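Local coordinates for L-iditol 2-dehydrogenase (Clostridium scindens, PDB 4OH1), which probably oxidises sugar alcohols such as L-iditol with NAD+, as a zinc-dependent member of the alcohol dehydrogenase family, at residues A[143-146]-A[152-155]; A[164-169]-A[187-192]; A[229-234]-A[259-264]. All blocks are in the same frame, centred on the assembly; numbering follows the deposited sequence.

In the fold
Contact 1 closes the short loop that leaves strand 141-143 in the GroES-like part of the chain and turns back through helix 150-153. Helix 156-168 follows at once and leads to contact 2, where it meets helix 184-194 after the chain has run through strand 176-180, the first strand of the Rossmann-type sheet. Leu155 CD2 of contact 1 reaches Met188 CE of contact 2 at 4.2 Å, so the two are joined by packing. Contact 3 follows on the far side of the chain's centre from contact 1, where helix 230-238 meets the end of helix 252-261 across a connection containing strand 242-247. The three lie in series; none nests or crosses.

Contact 1. Residues A[143-146]-A[152-155]; sequences PIPD and DYAL
Ile144 lies along the root and one side of the Tyr153 ring, and this is the tight part of the contact. Ile144 CD1 sits 3.7 Å from Tyr153 CB and at the same distance from Tyr153 CG, where the ring begins, while the branch methyl Ile144 CG2 is 3.8 Å from Tyr153 CD2. The isoleucine therefore touches the tyrosine with both branches, the two side chains running past each other in opposite directions and the ring meeting the aliphatic carbons obliquely. In Ile144 CG1 stands between the backbone N and the carbonyl carbon (chi1 68°), with CG2 beside the N, and the extended chi2 of -176° carries CD1 to the base of the ring. Val99 on strand 97-100 touches both partners, and Ile312 also packs on Tyr153, so this end is well buried.

The setting is the GroES-like catalytic part of a zinc-containing alcohol dehydrogenase: residues 143-146 come off strand 141-143, and residues 152-155 run from the short helix 150-153 to the N-cap of helix 156-168, Leu155 N bonding to Asp152 O at 3.0 Å. Glu157, a ligand of the zinc that Glu75 also binds, has its side chain about 10 Å from that of Tyr153.

The hydroxyl end is the open side. Pro145 crosses the tyrosine at about a right angle and touches as closely but over less surface, with Pro145 CD 3.7 Å from Tyr153 OH and 4.0 Å from Tyr153 CZ, and is itself exposed. A tetraethylene glycol, probably from the crystallisation liquor, lies beside it and accepts a hydrogen bond from Asp146 N.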
ATOM      1  N   PRO A 143     -14.216 -25.081   3.260  1.00 38.64           N
ATOM      2  CA  PRO A 143     -14.271 -25.884   4.475  1.00 41.57           C
ATOM      3  C   PRO A 143     -13.893 -25.098   5.721  1.00 37.29           C
ATOM      4  O   PRO A 143     -13.095 -24.155   5.668  1.00 39.28           O
ATOM      5  CB  PRO A 143     -13.252 -26.996   4.214  1.00 44.03           C
ATOM      6  CG  PRO A 143     -12.267 -26.338   3.396  1.00 46.13           C
ATOM      7  CD  PRO A 143     -13.066 -25.426   2.439  1.00 44.69           C
ATOM      8  N   ILE A 144     -14.445 -25.539   6.830  1.00 35.08           N
ATOM      9  CA  ILE A 144     -14.178 -24.984   8.143  1.00 36.08           C
ATOM     10  C   ILE A 144     -13.734 -26.118   9.093  1.00 36.67           C
ATOM     11  O   ILE A 144     -13.820 -27.256   8.743  1.00 37.95           O
ATOM     12  CB  ILE A 144     -15.427 -24.261   8.646  1.00 34.40           C
ATOM     13  CG1 ILE A 144     -16.552 -25.244   8.930  1.00 36.22           C
ATOM     14  CG2 ILE A 144     -15.913 -23.242   7.578  1.00 36.55           C
ATOM     15  CD1 ILE A 144     -17.846 -24.545   9.337  1.00 34.99           C
ATOM     16  N   PRO A 145     -13.248 -25.805  10.293  1.00 35.90           N
ATOM     17  CA  PRO A 145     -12.712 -26.874  11.102  1.00 37.44           C
ATOM     18  C   PRO A 145     -13.711 -27.989  11.435  1.00 38.61           C
ATOM     19  O   PRO A 145     -14.906 -27.737  11.625  1.00 35.73           O
ATOM     20  CB  PRO A 145     -12.311 -26.137  12.383  1.00 37.33           C
ATOM     21  CG  PRO A 145     -11.931 -24.837  11.921  1.00 37.76           C
ATOM     22  CD  PRO A 145     -12.949 -24.498  10.884  1.00 36.19           C
ATOM     23  N   ASP A 146     -13.230 -29.216  11.534  1.00 41.94           N
ATOM     24  CA  ASP A 146     -14.098 -30.354  11.847  1.00 43.05           C
ATOM     25  C   ASP A 146     -14.850 -30.182  13.132  1.00 43.39           C
ATOM     26  O   ASP A 146     -16.003 -30.552  13.239  1.00 51.95           O
ATOM     27  CB  ASP A 146     -13.279 -31.611  11.928  1.00 51.67           C
ATOM     28  CG  ASP A 146     -12.580 -31.914  10.631  1.00 59.40           C
ATOM     29  OD1 ASP A 146     -13.048 -31.398   9.585  1.00 67.83           O
ATOM     30  OD2 ASP A 146     -11.559 -32.630  10.662  1.00 68.82           O
ATOM     31  N   ASP A 152     -21.893 -20.295  14.691  1.00 34.87           N
ATOM     32  CA  ASP A 152     -21.051 -19.124  14.527  1.00 36.41           C
ATOM     33  C   ASP A 152     -20.552 -18.959  13.133  1.00 34.31           C
ATOM     34  O   ASP A 152     -20.429 -17.827  12.662  1.00 36.33           O
ATOM     35  CB  ASP A 152     -19.869 -19.212  15.443  1.00 37.91           C
ATOM     36  CG  ASP A 152     -20.249 -19.007  16.921  1.00 42.05           C
ATOM     37  OD1 ASP A 152     -21.357 -18.525  17.272  1.00 45.91           O
ATOM     38  OD2 ASP A 152     -19.392 -19.352  17.730  1.00 45.66           O
ATOM     39  N   TYR A 153     -20.262 -20.073  12.461  1.00 33.57           N
ATOM     40  CA  TYR A 153     -19.745 -19.998  11.066  1.00 31.29           C
ATOM     41  C   TYR A 153     -20.798 -19.623  10.060  1.00 31.02           C
ATOM     42  O   TYR A 153     -20.482 -19.281   8.942  1.00 33.15           O
ATOM     43  CB  TYR A 153     -19.016 -21.289  10.662  1.00 33.27           C
ATOM     44  CG  TYR A 153     -17.654 -21.434  11.342  1.00 32.34           C
ATOM     45  CD1 TYR A 153     -17.558 -21.881  12.629  1.00 32.66           C
ATOM     46  CD2 TYR A 153     -16.481 -21.110  10.680  1.00 31.39           C
ATOM     47  CE1 TYR A 153     -16.329 -21.974  13.256  1.00 32.89           C
ATOM     48  CE2 TYR A 153     -15.261 -21.260  11.279  1.00 31.52           C
ATOM     49  CZ  TYR A 153     -15.192 -21.679  12.572  1.00 32.36           C
ATOM     50  OH  TYR A 153     -13.977 -21.781  13.187  1.00 33.60           O
ATOM     51  N   ALA A 154     -22.064 -19.703  10.438  1.00 31.05           N
ATOM     52  CA  ALA A 154     -23.104 -19.128   9.621  1.00 34.12           C
ATOM     53  C   ALA A 154     -22.865 -17.619   9.384  1.00 34.46           C
ATOM     54  O   ALA A 154     -23.414 -17.031   8.464  1.00 32.68           O
ATOM     55  CB  ALA A 154     -24.435 -19.304  10.292  1.00 33.88           C
ATOM     56  N   LEU A 155     -22.103 -16.981  10.261  1.00 35.23           N
ATOM     57  CA  LEU A 155     -21.826 -15.543  10.100  1.00 33.11           C
ATOM     58  C   LEU A 155     -20.588 -15.278   9.306  1.00 31.29           C
ATOM     59  O   LEU A 155     -20.175 -14.134   9.262  1.00 33.08           O
ATOM     60  CB  LEU A 155     -21.748 -14.810  11.447  1.00 31.87           C
ATOM     61  CG  LEU A 155     -23.165 -14.383  11.845  1.00 36.18           C
ATOM     62  CD1 LEU A 155     -24.188 -15.531  11.861  1.00 36.09           C
ATOM     63  CD2 LEU A 155     -23.038 -13.823  13.223  1.00 40.11           C
TER

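Contact 2. Residues A[164-169]-A[187-192]; sequences SSAEQA and MMLVQL
Ala166 and Leu189 bury the most surface here, and one methyl does nearly all the work: Leu189 CD2 comes to 4.2 Å from Ala166 CB and just as near to Ala166 N. With CG beside the backbone N (chi1 -72°) and chi2 at 168°, the leucine reaches out from its own helix, and CD2 ends up resting on the alanine's side of the other helix. The small alanine lets the backbones come fairly close, the two CA atoms being 6.9 Å apart. Tyr173 of a neighbouring subunit also packs on Ala166 and hydrogen-bonds through OH to Leu192 O.

Leu192, one turn further along, and Ser165 bury less than half as much each. Leu192 only flanks the spot, its CD1 staying 4.7 Å from Ala166 CB, and touches Ala162 and Leu163 earlier in the opposite helix. Ser165 offers its carbon, CB lying 4.5 Å from Leu189 CD2. Its buried hydroxyl takes no part in the contact, since OG is hydrogen-bonded to Val161 O, one turn back in the same helix. The interface is thus purely apolar and rather loose, at van der Waals distance or a little beyond.

Helix 156-168, whose first turn supplies the zinc ligand Glu157, here lies against helix 184-194, which follows strand 176-180 and a glycine-rich turn consistent with a Rossmann dinucleotide-binding motif. Leu246 of the central strand 242-247 touches both Ser165 and Leu189 from the sheet side.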
ATOM      1  N   SER A 164     -13.929  -6.372   4.923  1.00 29.84           N
ATOM      2  CA  SER A 164     -13.602  -5.502   3.795  1.00 34.28           C
ATOM      3  C   SER A 164     -13.745  -4.019   4.085  1.00 30.95           C
ATOM      4  O   SER A 164     -12.990  -3.222   3.580  1.00 28.25           O
ATOM      5  CB  SER A 164     -14.520  -5.760   2.602  1.00 37.32           C
ATOM      6  OG  SER A 164     -14.438  -7.123   2.299  1.00 45.15           O
ATOM      7  N   SER A 165     -14.787  -3.682   4.809  1.00 27.16           N
ATOM      8  CA  SER A 165     -15.063  -2.338   5.205  1.00 27.19           C
ATOM      9  C   SER A 165     -13.989  -1.862   6.185  1.00 28.61           C
ATOM     10  O   SER A 165     -13.458  -0.774   6.028  1.00 30.50           O
ATOM     11  CB  SER A 165     -16.470  -2.277   5.858  1.00 31.11           C
ATOM     12  OG  SER A 165     -17.439  -2.609   4.850  1.00 34.76           O
ATOM     13  N   ALA A 166     -13.604  -2.687   7.138  1.00 29.39           N
ATOM     14  CA  ALA A 166     -12.551  -2.298   8.069  1.00 30.26           C
ATOM     15  C   ALA A 166     -11.255  -2.058   7.354  1.00 32.67           C
ATOM     16  O   ALA A 166     -10.564  -1.089   7.632  1.00 32.28           O
ATOM     17  CB  ALA A 166     -12.348  -3.303   9.176  1.00 30.17           C
ATOM     18  N   GLU A 167     -10.951  -2.897   6.388  1.00 30.65           N
ATOM     19  CA  GLU A 167      -9.729  -2.746   5.660  1.00 29.05           C
ATOM     20  C   GLU A 167      -9.772  -1.544   4.800  1.00 30.11           C
ATOM     21  O   GLU A 167      -8.782  -0.861   4.636  1.00 32.14           O
ATOM     22  CB  GLU A 167      -9.488  -3.981   4.799  1.00 32.11           C
ATOM     23  CG  GLU A 167      -9.078  -5.147   5.648  1.00 36.53           C
ATOM     24  CD  GLU A 167      -8.999  -6.493   4.925  1.00 40.40           C
ATOM     25  OE1 GLU A 167      -9.484  -6.616   3.773  1.00 38.98           O
ATOM     26  OE2 GLU A 167      -8.453  -7.448   5.553  1.00 41.09           O
ATOM     27  N   GLN A 168     -10.915  -1.282   4.216  1.00 30.82           N
ATOM     28  CA  GLN A 168     -11.057  -0.108   3.375  1.00 31.39           C
ATOM     29  C   GLN A 168     -10.971   1.212   4.201  1.00 29.83           C
ATOM     30  O   GLN A 168     -10.457   2.197   3.745  1.00 28.53           O
ATOM     31  CB  GLN A 168     -12.356  -0.191   2.615  1.00 33.73           C
ATOM     32  CG  GLN A 168     -12.597   0.957   1.694  1.00 34.17           C
ATOM     33  CD  GLN A 168     -11.529   1.076   0.610  1.00 41.04           C
ATOM     34  OE1 GLN A 168     -11.729   0.597  -0.490  1.00 44.22           O
ATOM     35  NE2 GLN A 168     -10.427   1.780   0.897  1.00 45.04           N
ATOM     36  N   ALA A 169     -11.420   1.187   5.435  1.00 28.84           N
ATOM     37  CA  ALA A 169     -11.282   2.319   6.341  1.00 27.41           C
ATOM     38  C   ALA A 169      -9.891   2.425   6.927  1.00 29.13           C
ATOM     39  O   ALA A 169      -9.577   3.382   7.678  1.00 29.50           O
ATOM     40  CB  ALA A 169     -12.279   2.152   7.484  1.00 29.21           C
HETATM   41  N   MSE A 187     -21.605  -4.472  15.261  1.00 32.85           N
HETATM   42  CA  MSE A 187     -20.996  -5.159  16.382  1.00 31.04           C
HETATM   43  C   MSE A 187     -19.765  -5.895  15.879  1.00 31.27           C
HETATM   44  O   MSE A 187     -18.729  -5.907  16.509  1.00 31.74           O
HETATM   45  CB  MSE A 187     -21.959  -6.142  17.019  1.00 33.88           C
HETATM   46  CG  MSE A 187     -23.169  -5.509  17.698  1.00 37.58           C
HETATM   47 SE   MSE A 187     -22.666  -4.053  18.955  0.75 41.95          SE
HETATM   48  CE  MSE A 187     -22.756  -2.501  17.773  1.00 38.35           C
HETATM   49  N   MSE A 188     -19.827  -6.467  14.706  1.00 30.39           N
HETATM   50  CA  MSE A 188     -18.626  -7.096  14.145  1.00 31.89           C
HETATM   51  C   MSE A 188     -17.496  -6.072  13.877  1.00 31.42           C
HETATM   52  O   MSE A 188     -16.337  -6.390  14.081  1.00 29.58           O
HETATM   53  CB  MSE A 188     -18.939  -7.820  12.839  1.00 30.29           C
HETATM   54  CG  MSE A 188     -19.944  -8.924  13.038  1.00 35.09           C
HETATM   55 SE   MSE A 188     -20.355 -10.000  11.416  0.75 39.22          SE
HETATM   56  CE  MSE A 188     -22.316  -9.997  11.731  1.00 46.95           C
ATOM     57  N   LEU A 189     -17.841  -4.889  13.375  1.00 29.28           N
ATOM     58  CA  LEU A 189     -16.855  -3.813  13.211  1.00 28.72           C
ATOM     59  C   LEU A 189     -16.266  -3.370  14.571  1.00 27.14           C
ATOM     60  O   LEU A 189     -15.099  -3.051  14.662  1.00 29.16           O
ATOM     61  CB  LEU A 189     -17.454  -2.639  12.494  1.00 28.63           C
ATOM     62  CG  LEU A 189     -17.689  -2.928  11.007  1.00 29.34           C
ATOM     63  CD1 LEU A 189     -18.545  -1.818  10.425  1.00 31.24           C
ATOM     64  CD2 LEU A 189     -16.367  -3.069  10.250  1.00 32.33           C
ATOM     65  N   VAL A 190     -17.051  -3.367  15.625  1.00 27.33           N
ATOM     66  CA  VAL A 190     -16.496  -3.030  16.919  1.00 28.31           C
ATOM     67  C   VAL A 190     -15.382  -4.036  17.248  1.00 29.21           C
ATOM     68  O   VAL A 190     -14.248  -3.658  17.614  1.00 30.53           O
ATOM     69  CB  VAL A 190     -17.529  -2.983  18.048  1.00 27.51           C
ATOM     70  CG1 VAL A 190     -16.867  -2.926  19.391  1.00 31.42           C
ATOM     71  CG2 VAL A 190     -18.447  -1.758  17.898  1.00 31.27           C
ATOM     72  N   GLN A 191     -15.688  -5.317  17.126  1.00 30.01           N
ATOM     73  CA  GLN A 191     -14.726  -6.363  17.464  1.00 27.74           C
ATOM     74  C   GLN A 191     -13.509  -6.303  16.564  1.00 29.43           C
ATOM     75  O   GLN A 191     -12.382  -6.476  17.040  1.00 30.00           O
ATOM     76  CB  GLN A 191     -15.363  -7.732  17.446  1.00 27.91           C
ATOM     77  CG  GLN A 191     -16.403  -7.897  18.574  1.00 30.52           C
ATOM     78  CD  GLN A 191     -16.832  -9.321  18.843  1.00 32.53           C
ATOM     79  OE1 GLN A 191     -16.069 -10.251  18.613  1.00 33.06           O
ATOM     80  NE2 GLN A 191     -18.024  -9.491  19.412  1.00 31.88           N
ATOM     81  N   LEU A 192     -13.731  -6.057  15.281  1.00 27.05           N
ATOM     82  CA  LEU A 192     -12.654  -5.964  14.338  1.00 29.02           C
ATOM     83  C   LEU A 192     -11.833  -4.714  14.498  1.00 30.34           C
ATOM     84  O   LEU A 192     -10.627  -4.748  14.187  1.00 32.70           O
ATOM     85  CB  LEU A 192     -13.155  -6.038  12.886  1.00 28.08           C
ATOM     86  CG  LEU A 192     -13.685  -7.373  12.395  1.00 29.65           C
ATOM     87  CD1 LEU A 192     -14.233  -7.186  11.050  1.00 28.59           C
ATOM     88  CD2 LEU A 192     -12.625  -8.464  12.393  1.00 31.52           C
TER

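Contact 3. Residues A[229-234]-A[259-264]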
ATOM      1  N   GLY A 229     -25.646  18.298  19.158  1.00 51.70           N
ATOM      2  CA  GLY A 229     -24.313  18.419  19.715  1.00 52.03           C
ATOM      3  C   GLY A 229     -23.458  17.146  19.706  1.00 53.54           C
ATOM      4  O   GLY A 229     -22.334  17.138  20.233  1.00 56.28           O
ATOM      5  N   VAL A 230     -23.966  16.064  19.116  1.00 50.65           N
ATOM      6  CA  VAL A 230     -23.311  14.782  19.270  1.00 49.54           C
ATOM      7  C   VAL A 230     -21.948  14.763  18.626  1.00 46.76           C
ATOM      8  O   VAL A 230     -21.014  14.189  19.156  1.00 44.74           O
ATOM      9  CB  VAL A 230     -24.187  13.627  18.810  1.00 52.38           C
ATOM     10  CG1 VAL A 230     -24.479  13.681  17.282  1.00 51.69           C
ATOM     11  CG2 VAL A 230     -23.533  12.313  19.224  1.00 56.55           C
ATOM     12  N   ALA A 231     -21.803  15.446  17.512  1.00 46.61           N
ATOM     13  CA  ALA A 231     -20.513  15.492  16.883  1.00 45.40           C
ATOM     14  C   ALA A 231     -19.432  16.027  17.833  1.00 50.05           C
ATOM     15  O   ALA A 231     -18.349  15.438  17.941  1.00 49.15           O
ATOM     16  CB  ALA A 231     -20.569  16.326  15.657  1.00 45.18           C
ATOM     17  N   GLU A 232     -19.717  17.127  18.531  1.00 47.40           N
ATOM     18  CA  GLU A 232     -18.705  17.755  19.341  1.00 47.45           C
ATOM     19  C   GLU A 232     -18.447  16.935  20.544  1.00 44.21           C
ATOM     20  O   GLU A 232     -17.295  16.811  20.907  1.00 44.68           O
ATOM     21  CB  GLU A 232     -19.054  19.214  19.738  1.00 53.32           C
ATOM     22  CG  GLU A 232     -18.993  20.174  18.550  1.00 59.97           C
ATOM     23  CD  GLU A 232     -20.294  20.189  17.675  1.00 73.44           C
ATOM     24  OE1 GLU A 232     -21.107  19.195  17.647  1.00 74.97           O
ATOM     25  OE2 GLU A 232     -20.504  21.252  17.027  1.00 89.29           O
ATOM     26  N   ARG A 233     -19.469  16.345  21.169  1.00 44.46           N
ATOM     27  CA  ARG A 233     -19.162  15.413  22.272  1.00 47.80           C
ATOM     28  C   ARG A 233     -18.213  14.324  21.768  1.00 44.86           C
ATOM     29  O   ARG A 233     -17.190  14.053  22.381  1.00 48.97           O
ATOM     30  CB  ARG A 233     -20.405  14.768  22.856  1.00 51.96           C
ATOM     31  CG  ARG A 233     -21.362  15.766  23.431  1.00 66.21           C
ATOM     32  CD  ARG A 233     -22.475  15.106  24.295  1.00 73.28           C
ATOM     33  NE  ARG A 233     -23.640  14.609  23.544  1.00 75.76           N
ATOM     34  CZ  ARG A 233     -24.549  15.376  22.922  1.00 80.88           C
ATOM     35  NH1 ARG A 233     -24.441  16.710  22.903  1.00 74.99           N
ATOM     36  NH2 ARG A 233     -25.571  14.799  22.287  1.00 81.20           N
ATOM     37  N   ALA A 234     -18.514  13.752  20.603  1.00 40.75           N
ATOM     38  CA  ALA A 234     -17.721  12.650  20.101  1.00 38.84           C
ATOM     39  C   ALA A 234     -16.300  13.074  19.833  1.00 40.84           C
ATOM     40  O   ALA A 234     -15.366  12.340  20.110  1.00 38.92           O
ATOM     41  CB  ALA A 234     -18.338  12.046  18.826  1.00 36.57           C
ATOM     42  N   LEU A 259     -19.253  12.064   7.731  1.00 38.44           N
ATOM     43  CA  LEU A 259     -18.282  12.907   7.024  1.00 39.51           C
ATOM     44  C   LEU A 259     -17.794  14.028   7.936  1.00 39.62           C
ATOM     45  O   LEU A 259     -16.601  14.384   7.959  1.00 40.42           O
ATOM     46  CB  LEU A 259     -18.905  13.476   5.750  1.00 40.44           C
ATOM     47  CG  LEU A 259     -18.013  14.256   4.797  1.00 42.10           C
ATOM     48  CD1 LEU A 259     -16.894  13.413   4.252  1.00 41.31           C
ATOM     49  CD2 LEU A 259     -18.893  14.784   3.638  1.00 44.51           C
ATOM     50  N   GLN A 260     -18.698  14.582   8.724  1.00 39.14           N
ATOM     51  CA  GLN A 260     -18.313  15.655   9.634  1.00 40.99           C
ATOM     52  C   GLN A 260     -17.327  15.264  10.713  1.00 36.04           C
ATOM     53  O   GLN A 260     -16.490  16.047  11.094  1.00 35.13           O
ATOM     54  CB  GLN A 260     -19.544  16.212  10.304  1.00 48.18           C
ATOM     55  CG  GLN A 260     -20.397  16.964   9.343  1.00 54.80           C
ATOM     56  CD  GLN A 260     -21.538  17.658  10.036  1.00 65.92           C
ATOM     57  OE1 GLN A 260     -22.117  17.139  11.013  1.00 60.96           O
ATOM     58  NE2 GLN A 260     -21.871  18.856   9.539  1.00 64.69           N
ATOM     59  N   LEU A 261     -17.480  14.040  11.197  1.00 37.47           N
ATOM     60  CA  LEU A 261     -16.599  13.411  12.193  1.00 38.48           C
ATOM     61  C   LEU A 261     -15.228  13.047  11.682  1.00 35.44           C
ATOM     62  O   LEU A 261     -14.281  12.888  12.437  1.00 38.31           O
ATOM     63  CB  LEU A 261     -17.239  12.112  12.705  1.00 38.59           C
ATOM     64  CG  LEU A 261     -18.477  12.245  13.562  1.00 38.32           C
ATOM     65  CD1 LEU A 261     -19.116  10.887  13.694  1.00 41.13           C
ATOM     66  CD2 LEU A 261     -18.185  12.828  14.911  1.00 38.78           C
ATOM     67  N   LEU A 262     -15.103  12.939  10.391  1.00 34.75           N
ATOM     68  CA  LEU A 262     -13.908  12.451   9.803  1.00 33.07           C
ATOM     69  C   LEU A 262     -12.713  13.442   9.939  1.00 35.19           C
ATOM     70  O   LEU A 262     -12.805  14.601   9.603  1.00 34.79           O
ATOM     71  CB  LEU A 262     -14.202  12.129   8.319  1.00 32.09           C
ATOM     72  CG  LEU A 262     -13.069  11.300   7.669  1.00 35.78           C
ATOM     73  CD1 LEU A 262     -12.978   9.911   8.221  1.00 33.21           C
ATOM     74  CD2 LEU A 262     -13.324  11.262   6.161  1.00 38.25           C
ATOM     75  N   ALA A 263     -11.598  12.951  10.443  1.00 33.23           N
ATOM     76  CA  ALA A 263     -10.369  13.742  10.562  1.00 32.08           C
ATOM     77  C   ALA A 263      -9.759  14.091   9.231  1.00 32.76           C
ATOM     78  O   ALA A 263     -10.084  13.495   8.203  1.00 33.87           O
ATOM     79  CB  ALA A 263      -9.368  12.988  11.365  1.00 33.70           C
ATOM     80  N   ARG A 264      -8.847  15.067   9.247  1.00 34.54           N
ATOM     81  CA  ARG A 264      -8.086  15.401   8.067  1.00 34.94           C
ATOM     82  C   ARG A 264      -7.297  14.174   7.658  1.00 34.49           C
ATOM     83  O   ARG A 264      -6.790  13.468   8.505  1.00 33.69           O
ATOM     84  CB  ARG A 264      -7.147  16.584   8.313  1.00 39.17           C
ATOM     85  CG  ARG A 264      -7.861  17.856   8.699  1.00 44.17           C
ATOM     86  CD  ARG A 264      -6.869  19.041   8.955  1.00 46.54           C
ATOM     87  NE  ARG A 264      -6.511  19.706   7.707  1.00 48.38           N
ATOM     88  CZ  ARG A 264      -5.480  20.538   7.583  1.00 55.26           C
ATOM     89  NH1 ARG A 264      -4.703  20.792   8.628  1.00 54.09           N
ATOM     90  NH2 ARG A 264      -5.200  21.117   6.419  1.00 56.85           N
TER
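Ala231 and Leu261 bring the two backbones nearest, with their CA atoms 6.5 Å apart, where the first turn of helix 230-238 passes the last turn of helix 252-261. Both helices belong to the Rossmann-type half of the enzyme. The first follows the edge strand 221-224 of the parallel sheet, and strand 242-247 lies between the two in the chain. Gly229 holds the N-cap position of the first helix, with a phi of 76°, and its O accepts the first full-turn helix bond, from Arg233 N at 3.1 Å. The second helix runs out at Leu261, and from Leu262 the chain is extended. The backbones of Leu261 and Ala263 are hydrogen-bonded to Tyr242, which ties this exit to the region where strand 242-247 begins.

Leu261 makes the close contacts across. Its CB does not aim straight at the other helix, but CG lies anti to the carbonyl carbon (chi1 -69°), which turns the CD2 end toward the side of that helix carrying Ala231 and Ala234, one turn apart. Phe204 of strand 200-205 touches both Leu261 and Ala234 from the sheet side. Gln260, exposed, passes more distantly, its OE1 staying 5.0 Å from Ala231 CB. Arg233 plays no part across the contact; its guanidinium bridges to Glu227.

Across the two segments the leucine touches through one methyl: Leu261 CD2 lies 4.0 Å from Ala234 CB, 4.3 Å from Ala231 CB and 4.0 Å from the carbonyl oxygen Ala231 O.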